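Side-chain contacts in solute Binding Protein, BlMnBP1 in complex with mannotriose (PDB 6FUV), which binds beta-manno-oligosaccharides such as mannotriose and probably delivers them to an ABC transporter for uptake by the bacterium: residues G103-M108 / K113-K118; Q132-V137 / D188-G193. All coordinates share one frame; numbering follows the deposited sequence.

Both interactions belong to one solute-binding protein chain of the periplasmic-binding-protein clan. Their centres lie 22 Å apart and their nearest atoms about 6 Å apart, so they do not touch. Along the chain they come in series, interaction 1 closing before interaction 2 opens. Strand 123-132 joins them: the weak strand 103-104 at the start of 103-108 pairs with it, and it runs on to Gln132, where interaction 2 starts. Interaction 1 is a local contact about 19 Å from the chain centre (centre to centre). Interaction 2 is buried, about 8 Å from that centre, and Gln189 there hydrogen-bonds a mannose unit directly. The same mannose also bonds Gly303 O, and Gly303 N donates to Glu117 OE2.

Interaction 1 (G103-M108 / K113-K118); sequences GKTEDM and KLANEK
Met108 and Ala115 bring the two backbones closest, CA to CA 5.8 Å, where the short helix 105-108 faces the loop 113-118. The Ala115 methyl points at the end of this helix. Its CB lies 3.8 Å from Met108 C and 4.1 Å from Met108 CB. The Met108 chain then bends at chi2 (-64°) and chi3 (-74°), which turns its end away from the loop; the side chain packs on Tyr8, Pro9 and Val127, among others. Only the root of this side chain therefore serves the contact. The segments belong to the helix-and-loop connection that leads from strand 103-104 to strand 119-120, beside the larger mixed sheet; both strands pair with strand 123-132. Lys104 is the N-cap residue, and its O accepts a bond from Met108 N. Thr105 sends its methyl across: CG2 stands anti to the backbone N and reaches Ala115 O at 3.6 Å. The same methyl also meets Asn116, whose OD1 is 4.0 Å from Thr105 CG2. Thr105 OG1 goes elsewhere, to Thr124 OG1. Ala115 O also bonds Thr124 OG1, so this one hydroxyl of strand 123-132 ties both segments to the sheet.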
ATOM      1  N   GLY A 103       8.064   6.694  20.446  1.00 20.26           N
ATOM      2  CA  GLY A 103       8.615   7.946  20.921  1.00 13.45           C
ATOM      3  C   GLY A 103       7.729   9.085  20.459  1.00 16.93           C
ATOM      4  O   GLY A 103       6.715   8.897  19.807  1.00 17.59           O
ATOM      5  N   LYS A 104       8.166  10.286  20.795  1.00 16.18           N
ATOM      6  CA  LYS A 104       7.539  11.500  20.289  1.00 17.78           C
ATOM      7  C   LYS A 104       7.695  11.578  18.780  1.00 18.93           C
ATOM      8  O   LYS A 104       8.758  11.286  18.243  1.00 16.26           O
ATOM      9  CB  LYS A 104       8.185  12.734  20.922  1.00 11.04           C
ATOM     10  CG  LYS A 104       7.908  12.980  22.335  1.00 22.63           C
ATOM     11  CD  LYS A 104       8.555  14.329  22.797  1.00 32.73           C
ATOM     12  CE  LYS A 104       8.067  14.717  24.209  1.00 29.96           C
ATOM     13  NZ  LYS A 104       8.239  13.579  25.175  1.00 43.80           N
ATOM     14  N   THR A 105       6.634  11.980  18.091  1.00 12.35           N
ATOM     15  CA  THR A 105       6.699  12.073  16.641  1.00 12.21           C
ATOM     16  C   THR A 105       7.782  13.063  16.190  1.00 21.05           C
ATOM     17  O   THR A 105       8.453  12.836  15.184  1.00 13.15           O
ATOM     18  CB  THR A 105       5.348  12.481  16.090  1.00 15.29           C
ATOM     19  OG1 THR A 105       4.353  11.528  16.487  1.00 21.08           O
ATOM     20  CG2 THR A 105       5.383  12.602  14.576  1.00 17.32           C
ATOM     21  N   GLU A 106       8.005  14.135  16.948  1.00 15.93           N
ATOM     22  CA  GLU A 106       9.056  15.058  16.572  1.00 19.20           C
ATOM     23  C   GLU A 106      10.427  14.418  16.723  1.00 25.30           C
ATOM     24  O   GLU A 106      11.334  14.748  15.957  1.00 18.88           O
ATOM     25  CB  GLU A 106       8.966  16.339  17.380  1.00 24.12           C
ATOM     26  CG  GLU A 106       8.764  16.230  18.843  1.00 30.37           C
ATOM     27  CD  GLU A 106       8.778  17.609  19.548  1.00 60.37           C
ATOM     28  OE1 GLU A 106       9.493  18.528  19.049  1.00 53.51           O
ATOM     29  OE2 GLU A 106       8.059  17.772  20.582  1.00 51.11           O
ATOM     30  N   ASP A 107      10.610  13.475  17.655  1.00 19.85           N
ATOM     31  CA  ASP A 107      11.905  12.789  17.676  1.00 24.98           C
ATOM     32  C   ASP A 107      12.008  11.738  16.562  1.00 24.25           C
ATOM     33  O   ASP A 107      13.065  11.589  15.918  1.00 20.70           O
ATOM     34  CB  ASP A 107      12.158  12.151  19.049  1.00 25.69           C
ATOM     35  CG  ASP A 107      12.235  13.180  20.172  1.00 19.11           C
ATOM     36  OD1 ASP A 107      12.695  14.311  19.952  1.00 24.13           O
ATOM     37  OD2 ASP A 107      11.783  12.872  21.268  1.00 23.38           O
ATOM     38  N   MET A 108      10.918  10.997  16.327  1.00 18.05           N
ATOM     39  CA  MET A 108      10.965   9.942  15.327  1.00 17.87           C
ATOM     40  C   MET A 108      11.133  10.526  13.920  1.00 19.81           C
ATOM     41  O   MET A 108      11.659   9.862  13.021  1.00 17.35           O
ATOM     42  CB  MET A 108       9.706   9.070  15.408  1.00 19.87           C
ATOM     43  CG  MET A 108       9.649   8.114  16.589  1.00 13.27           C
ATOM     44  SD  MET A 108      10.973   6.906  16.466  1.00 17.40           S
ATOM     45  CE  MET A 108      10.375   5.875  15.186  1.00 16.88           C
ATOM     46  N   LYS A 113      11.367   8.348   7.736  1.00 10.37           N
ATOM     47  CA  LYS A 113      10.305   8.932   6.936  1.00  8.93           C
ATOM     48  C   LYS A 113       8.919   8.588   7.499  1.00 13.48           C
ATOM     49  O   LYS A 113       8.708   7.578   8.147  1.00 17.03           O
ATOM     50  CB  LYS A 113      10.428   8.424   5.502  1.00 16.84           C
ATOM     51  CG  LYS A 113      11.730   8.803   4.743  1.00 13.21           C
ATOM     52  CD  LYS A 113      11.677   8.413   3.289  1.00 10.05           C
ATOM     53  CE  LYS A 113      13.011   8.618   2.543  1.00 11.10           C
ATOM     54  NZ  LYS A 113      14.132   7.946   3.185  1.00 16.16           N
ATOM     55  N   LEU A 114       7.973   9.469   7.267  1.00 12.20           N
ATOM     56  CA  LEU A 114       6.570   9.177   7.525  1.00 21.36           C
ATOM     57  C   LEU A 114       6.283   8.955   9.001  1.00 16.79           C
ATOM     58  O   LEU A 114       5.419   8.173   9.360  1.00 18.20           O
ATOM     59  CB  LEU A 114       6.146   7.978   6.684  1.00 19.04           C
ATOM     60  CG  LEU A 114       6.327   8.107   5.186  1.00 13.59           C
ATOM     61  CD1 LEU A 114       6.105   6.766   4.476  1.00 18.63           C
ATOM     62  CD2 LEU A 114       5.406   9.125   4.661  1.00 16.04           C
ATOM     63  N   ALA A 115       6.956   9.713   9.859  1.00 16.95           N
ATOM     64  CA  ALA A 115       6.806   9.523  11.290  1.00 21.79           C
ATOM     65  C   ALA A 115       5.410   9.870  11.790  1.00 18.90           C
ATOM     66  O   ALA A 115       5.050   9.422  12.875  1.00 20.55           O
ATOM     67  CB  ALA A 115       7.842  10.335  12.025  1.00 13.69           C
ATOM     68  N   ASN A 116       4.632  10.660  11.047  1.00 22.60           N
ATOM     69  CA  ASN A 116       3.307  11.088  11.455  1.00 17.60           C
ATOM     70  C   ASN A 116       2.231  10.318  10.731  1.00 19.62           C
ATOM     71  O   ASN A 116       1.073  10.690  10.848  1.00 21.73           O
ATOM     72  CB  ASN A 116       3.105  12.592  11.212  1.00 26.64           C
ATOM     73  CG  ASN A 116       1.859  13.147  11.932  1.00 23.19           C
ATOM     74  OD1 ASN A 116       1.642  12.897  13.098  1.00 24.05           O
ATOM     75  ND2 ASN A 116       1.046  13.889  11.219  1.00 27.58           N
ATOM     76  N   GLU A 117       2.589   9.276   9.970  1.00 11.83           N
ATOM     77  CA  GLU A 117       1.597   8.461   9.274  1.00 16.36           C
ATOM     78  C   GLU A 117       0.816   7.590  10.246  1.00 17.99           C
ATOM     79  O   GLU A 117      -0.406   7.637  10.285  1.00 14.95           O
ATOM     80  CB  GLU A 117       2.300   7.596   8.235  1.00 24.15           C
ATOM     81  CG  GLU A 117       1.406   7.011   7.185  1.00 20.97           C
ATOM     82  CD  GLU A 117       2.196   6.200   6.112  1.00 24.86           C
ATOM     83  OE1 GLU A 117       2.761   5.158   6.458  1.00 21.71           O
ATOM     84  OE2 GLU A 117       2.261   6.660   4.935  1.00 23.42           O
ATOM     85  N   LYS A 118       1.503   6.774  11.020  1.00 15.57           N
ATOM     86  CA  LYS A 118       0.872   5.933  12.022  1.00 20.76           C
ATOM     87  C   LYS A 118       1.185   6.554  13.381  1.00 20.69           C
ATOM     88  O   LYS A 118       1.949   6.051  14.183  1.00 18.00           O
ATOM     89  CB  LYS A 118       1.366   4.496  11.883  1.00 14.83           C
ATOM     90  CG  LYS A 118       0.942   3.756  10.616  1.00 17.07           C
ATOM     91  CD  LYS A 118      -0.541   3.802  10.361  1.00 15.31           C
ATOM     92  CE  LYS A 118      -0.907   3.177   9.025  1.00 21.24           C
ATOM     93  NZ  LYS A 118      -2.390   3.364   8.668  1.00 13.72           N
TER

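Interaction 2 (Q132-V137 / D188-G193); sequences QTSGVV and DQYIGG. With BMA (beta-D-mannopyranose), chain B.
Ser134, Gln189 and Tyr190 meet beside the mannose site, where the chain leaves Gln132 to enter strand 135-139 of the four-stranded sheet. Facing it are the last residues, 188-190, of a 3-10 segment. Ser134 uses both atoms of its side chain. Its OG donates to Gln189 OE1 at 2.7 Å, in the carbonyl plane and on a lone pair. Its CB lies over one face of the Tyr190 ring, 3.7 Å from the centroid and displaced toward the rim, as a CH-pi contact. The close approach is to Tyr190 CE2, 3.3 Å from Ser134 CB. At the far end of the ring, Tyr190 OH donates to Gly135 O at 2.7 Å, again on a lone pair in the carbonyl plane (C=O...donor angle 138°). Gly135 CA sits at the ring edge. Val227, Val265 and Phe289 also pack on this tyrosine. A phenylalanine in place of Tyr190 would probably leave Gly135 O without its hydroxyl donor and this end of the ring without its tie to the strand. Gln189 extends beyond CG (chi2 -178°), which carries its amide to the sugar. NE2 donates to the mannose O2 at 3.2 Å, with an N-H...acceptor angle of 155°. A water lies 2.9 Å from the same mannose O2. This water donates weakly to Gln189 OE1 and Thr133 O, linking the sugar to the backbone at Thr133. Gln189 thus bonds sugar through NE2 while OE1 accepts from Ser134. The Ser134 bond to OE1 is consistent with the amide being held with its N-H toward the sugar, and Ser134 probably acts as a second-shell residue for mannose binding.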
ATOM      1  N   GLN A 132       6.236   3.479  -0.141  1.00 15.59           N
ATOM      2  CA  GLN A 132       5.532   2.914  -1.279  1.00 13.65           C
ATOM      3  C   GLN A 132       4.911   4.006  -2.136  1.00 20.13           C
ATOM      4  O   GLN A 132       4.538   5.094  -1.652  1.00 16.57           O
ATOM      5  CB  GLN A 132       4.449   1.911  -0.828  1.00 13.16           C
ATOM      6  CG  GLN A 132       5.011   0.521  -0.542  1.00 15.10           C
ATOM      7  CD  GLN A 132       5.614  -0.149  -1.756  1.00 11.92           C
ATOM      8  OE1 GLN A 132       5.020  -0.197  -2.792  1.00 13.91           O
ATOM      9  NE2 GLN A 132       6.806  -0.673  -1.613  1.00 14.90           N
ATOM     10  N   THR A 133       4.841   3.695  -3.424  1.00 11.22           N
ATOM     11  CA  THR A 133       3.984   4.395  -4.361  1.00 12.87           C
ATOM     12  C   THR A 133       3.035   3.378  -4.988  1.00 16.48           C
ATOM     13  O   THR A 133       3.245   2.163  -4.904  1.00 15.11           O
ATOM     14  CB  THR A 133       4.761   5.074  -5.483  1.00 13.74           C
ATOM     15  OG1 THR A 133       5.526   4.109  -6.213  1.00 20.53           O
ATOM     16  CG2 THR A 133       5.699   6.115  -4.971  1.00 20.02           C
ATOM     17  N   SER A 134       2.003   3.859  -5.680  1.00 15.44           N
ATOM     18  CA  SER A 134       1.127   3.016  -6.486  1.00 14.39           C
ATOM     19  C   SER A 134       1.196   3.416  -7.948  1.00  6.52           C
ATOM     20  O   SER A 134       1.178   4.599  -8.282  1.00 14.77           O
ATOM     21  CB  SER A 134      -0.326   3.160  -5.992  1.00 12.49           C
ATOM     22  OG  SER A 134      -0.343   3.016  -4.600  1.00 21.68           O
ATOM     23  N   GLY A 135       1.179   2.438  -8.794  1.00 13.73           N
ATOM     24  CA  GLY A 135       1.345   2.643 -10.229  1.00 17.28           C
ATOM     25  C   GLY A 135       0.681   1.552 -11.042  1.00 15.95           C
ATOM     26  O   GLY A 135      -0.391   1.060 -10.669  1.00 17.09           O
ATOM     27  N   VAL A 136       1.342   1.123 -12.125  1.00 10.64           N
ATOM     28  CA  VAL A 136       0.904  -0.020 -12.917  1.00 11.15           C
ATOM     29  C   VAL A 136       2.099  -0.916 -13.217  1.00 18.25           C
ATOM     30  O   VAL A 136       3.112  -0.463 -13.772  1.00 19.22           O
ATOM     31  CB  VAL A 136       0.244   0.394 -14.239  1.00 13.79           C
ATOM     32  CG1 VAL A 136      -0.261  -0.782 -14.987  1.00 10.36           C
ATOM     33  CG2 VAL A 136      -0.883   1.377 -13.985  1.00 20.57           C
ATOM     34  N   VAL A 137       1.948  -2.214 -12.865  1.00 16.83           N
ATOM     35  CA  VAL A 137       2.893  -3.243 -13.283  1.00 14.12           C
ATOM     36  C   VAL A 137       2.514  -3.665 -14.692  1.00 17.36           C
ATOM     37  O   VAL A 137       1.352  -3.826 -14.983  1.00 15.23           O
ATOM     38  CB  VAL A 137       2.888  -4.446 -12.324  1.00 21.60           C
ATOM     39  CG1 VAL A 137       3.839  -5.518 -12.819  1.00 18.12           C
ATOM     40  CG2 VAL A 137       3.237  -4.041 -10.901  1.00 19.75           C
ATOM     41  N   ASP A 188      -8.085   2.653  -4.207  1.00 12.89           N
ATOM     42  CA  ASP A 188      -8.208   3.858  -3.410  1.00 17.14           C
ATOM     43  C   ASP A 188      -6.886   4.609  -3.334  1.00 17.62           C
ATOM     44  O   ASP A 188      -6.875   5.813  -3.035  1.00 13.33           O
ATOM     45  CB  ASP A 188      -8.701   3.479  -2.004  1.00 17.29           C
ATOM     46  CG  ASP A 188     -10.196   3.126  -1.948  1.00 11.71           C
ATOM     47  OD1 ASP A 188     -10.878   3.390  -2.943  1.00 12.38           O
ATOM     48  OD2 ASP A 188     -10.653   2.540  -0.909  1.00 14.29           O
ATOM     49  N   GLN A 189      -5.780   3.926  -3.618  1.00 14.80           N
ATOM     50  CA  GLN A 189      -4.456   4.474  -3.368  1.00 16.46           C
ATOM     51  C   GLN A 189      -4.082   5.544  -4.374  1.00 13.14           C
ATOM     52  O   GLN A 189      -3.137   6.288  -4.143  1.00 19.33           O
ATOM     53  CB  GLN A 189      -3.422   3.320  -3.382  1.00 17.02           C
ATOM     54  CG  GLN A 189      -3.659   2.288  -2.373  1.00 15.29           C
ATOM     55  CD  GLN A 189      -2.657   1.194  -2.344  1.00 18.31           C
ATOM     56  OE1 GLN A 189      -1.676   1.191  -3.064  1.00 21.78           O
ATOM     57  NE2 GLN A 189      -2.873   0.265  -1.452  1.00 14.62           N
ATOM     58  N   TYR A 190      -4.822   5.659  -5.448  1.00 15.38           N
ATOM     59  CA  TYR A 190      -4.483   6.510  -6.562  1.00 12.66           C
ATOM     60  C   TYR A 190      -5.253   7.827  -6.550  1.00 18.53           C
ATOM     61  O   TYR A 190      -4.912   8.749  -7.319  1.00 12.75           O
ATOM     62  CB  TYR A 190      -4.761   5.758  -7.866  1.00  9.76           C
ATOM     63  CG  TYR A 190      -3.986   4.504  -8.039  1.00 10.36           C
ATOM     64  CD1 TYR A 190      -4.465   3.333  -7.542  1.00 12.76           C
ATOM     65  CD2 TYR A 190      -2.763   4.480  -8.686  1.00 13.93           C
ATOM     66  CE1 TYR A 190      -3.769   2.143  -7.682  1.00 13.65           C
ATOM     67  CE2 TYR A 190      -2.042   3.319  -8.821  1.00 15.45           C
ATOM     68  CZ  TYR A 190      -2.562   2.132  -8.335  1.00 13.81           C
ATOM     69  OH  TYR A 190      -1.868   0.977  -8.462  1.00 14.28           O
ATOM     70  N   ILE A 191      -6.210   8.001  -5.625  1.00  9.29           N
ATOM     71  CA  ILE A 191      -7.184   9.087  -5.821  1.00 18.64           C
ATOM     72  C   ILE A 191      -6.756  10.436  -5.259  1.00 12.21           C
ATOM     73  O   ILE A 191      -7.458  11.422  -5.455  1.00 19.24           O
ATOM     74  CB  ILE A 191      -8.561   8.706  -5.228  1.00 15.99           C
ATOM     75  CG1 ILE A 191      -8.482   8.553  -3.710  1.00 15.13           C
ATOM     76  CG2 ILE A 191      -9.024   7.437  -5.881  1.00 13.80           C
ATOM     77  CD1 ILE A 191      -9.817   8.569  -3.018  1.00 16.54           C
ATOM     78  N   GLY A 192      -5.689  10.495  -4.498  1.00 24.28           N
ATOM     79  CA  GLY A 192      -5.230  11.734  -3.916  1.00 12.98           C
ATOM     80  C   GLY A 192      -4.131  12.397  -4.748  1.00 14.79           C
ATOM     81  O   GLY A 192      -4.373  12.950  -5.822  1.00 17.31           O
ATOM     82  N   GLY A 193      -2.908  12.315  -4.264  1.00  7.34           N
ATOM     83  CA  GLY A 193      -1.806  12.921  -4.965  1.00 13.07           C
ATOM     84  C   GLY A 193      -1.683  12.480  -6.404  1.00 15.94           C
ATOM     85  O   GLY A 193      -1.428  13.302  -7.270  1.00 15.52           O
TER
HETATM   86  C1  BMA B   3      -0.058  -2.938   0.845  1.00 17.99           C
HETATM   87  C2  BMA B   3       0.580  -1.711   0.221  1.00 13.54           C
HETATM   88  C3  BMA B   3       0.527  -0.502   1.174  1.00 18.89           C
HETATM   89  C4  BMA B   3      -0.931  -0.372   1.721  1.00 18.66           C
HETATM   90  C5  BMA B   3      -1.377  -1.683   2.322  1.00 18.52           C
HETATM   91  C6  BMA B   3      -2.778  -1.616   2.913  1.00 20.73           C
HETATM   92  O2  BMA B   3      -0.171  -1.390  -0.971  1.00 15.82           O
HETATM   93  O3  BMA B   3       0.969   0.748   0.593  1.00 16.96           O
HETATM   94  O4  BMA B   3      -1.007   0.604   2.697  1.00 19.92           O
HETATM   95  O5  BMA B   3      -1.365  -2.660   1.297  1.00 14.68           O
HETATM   96  O6  BMA B   3      -3.704  -1.456   1.865  1.00 19.88           O
HETATM   97  O   HOH W   1       1.514   0.280  -2.603  1.00 20.38           O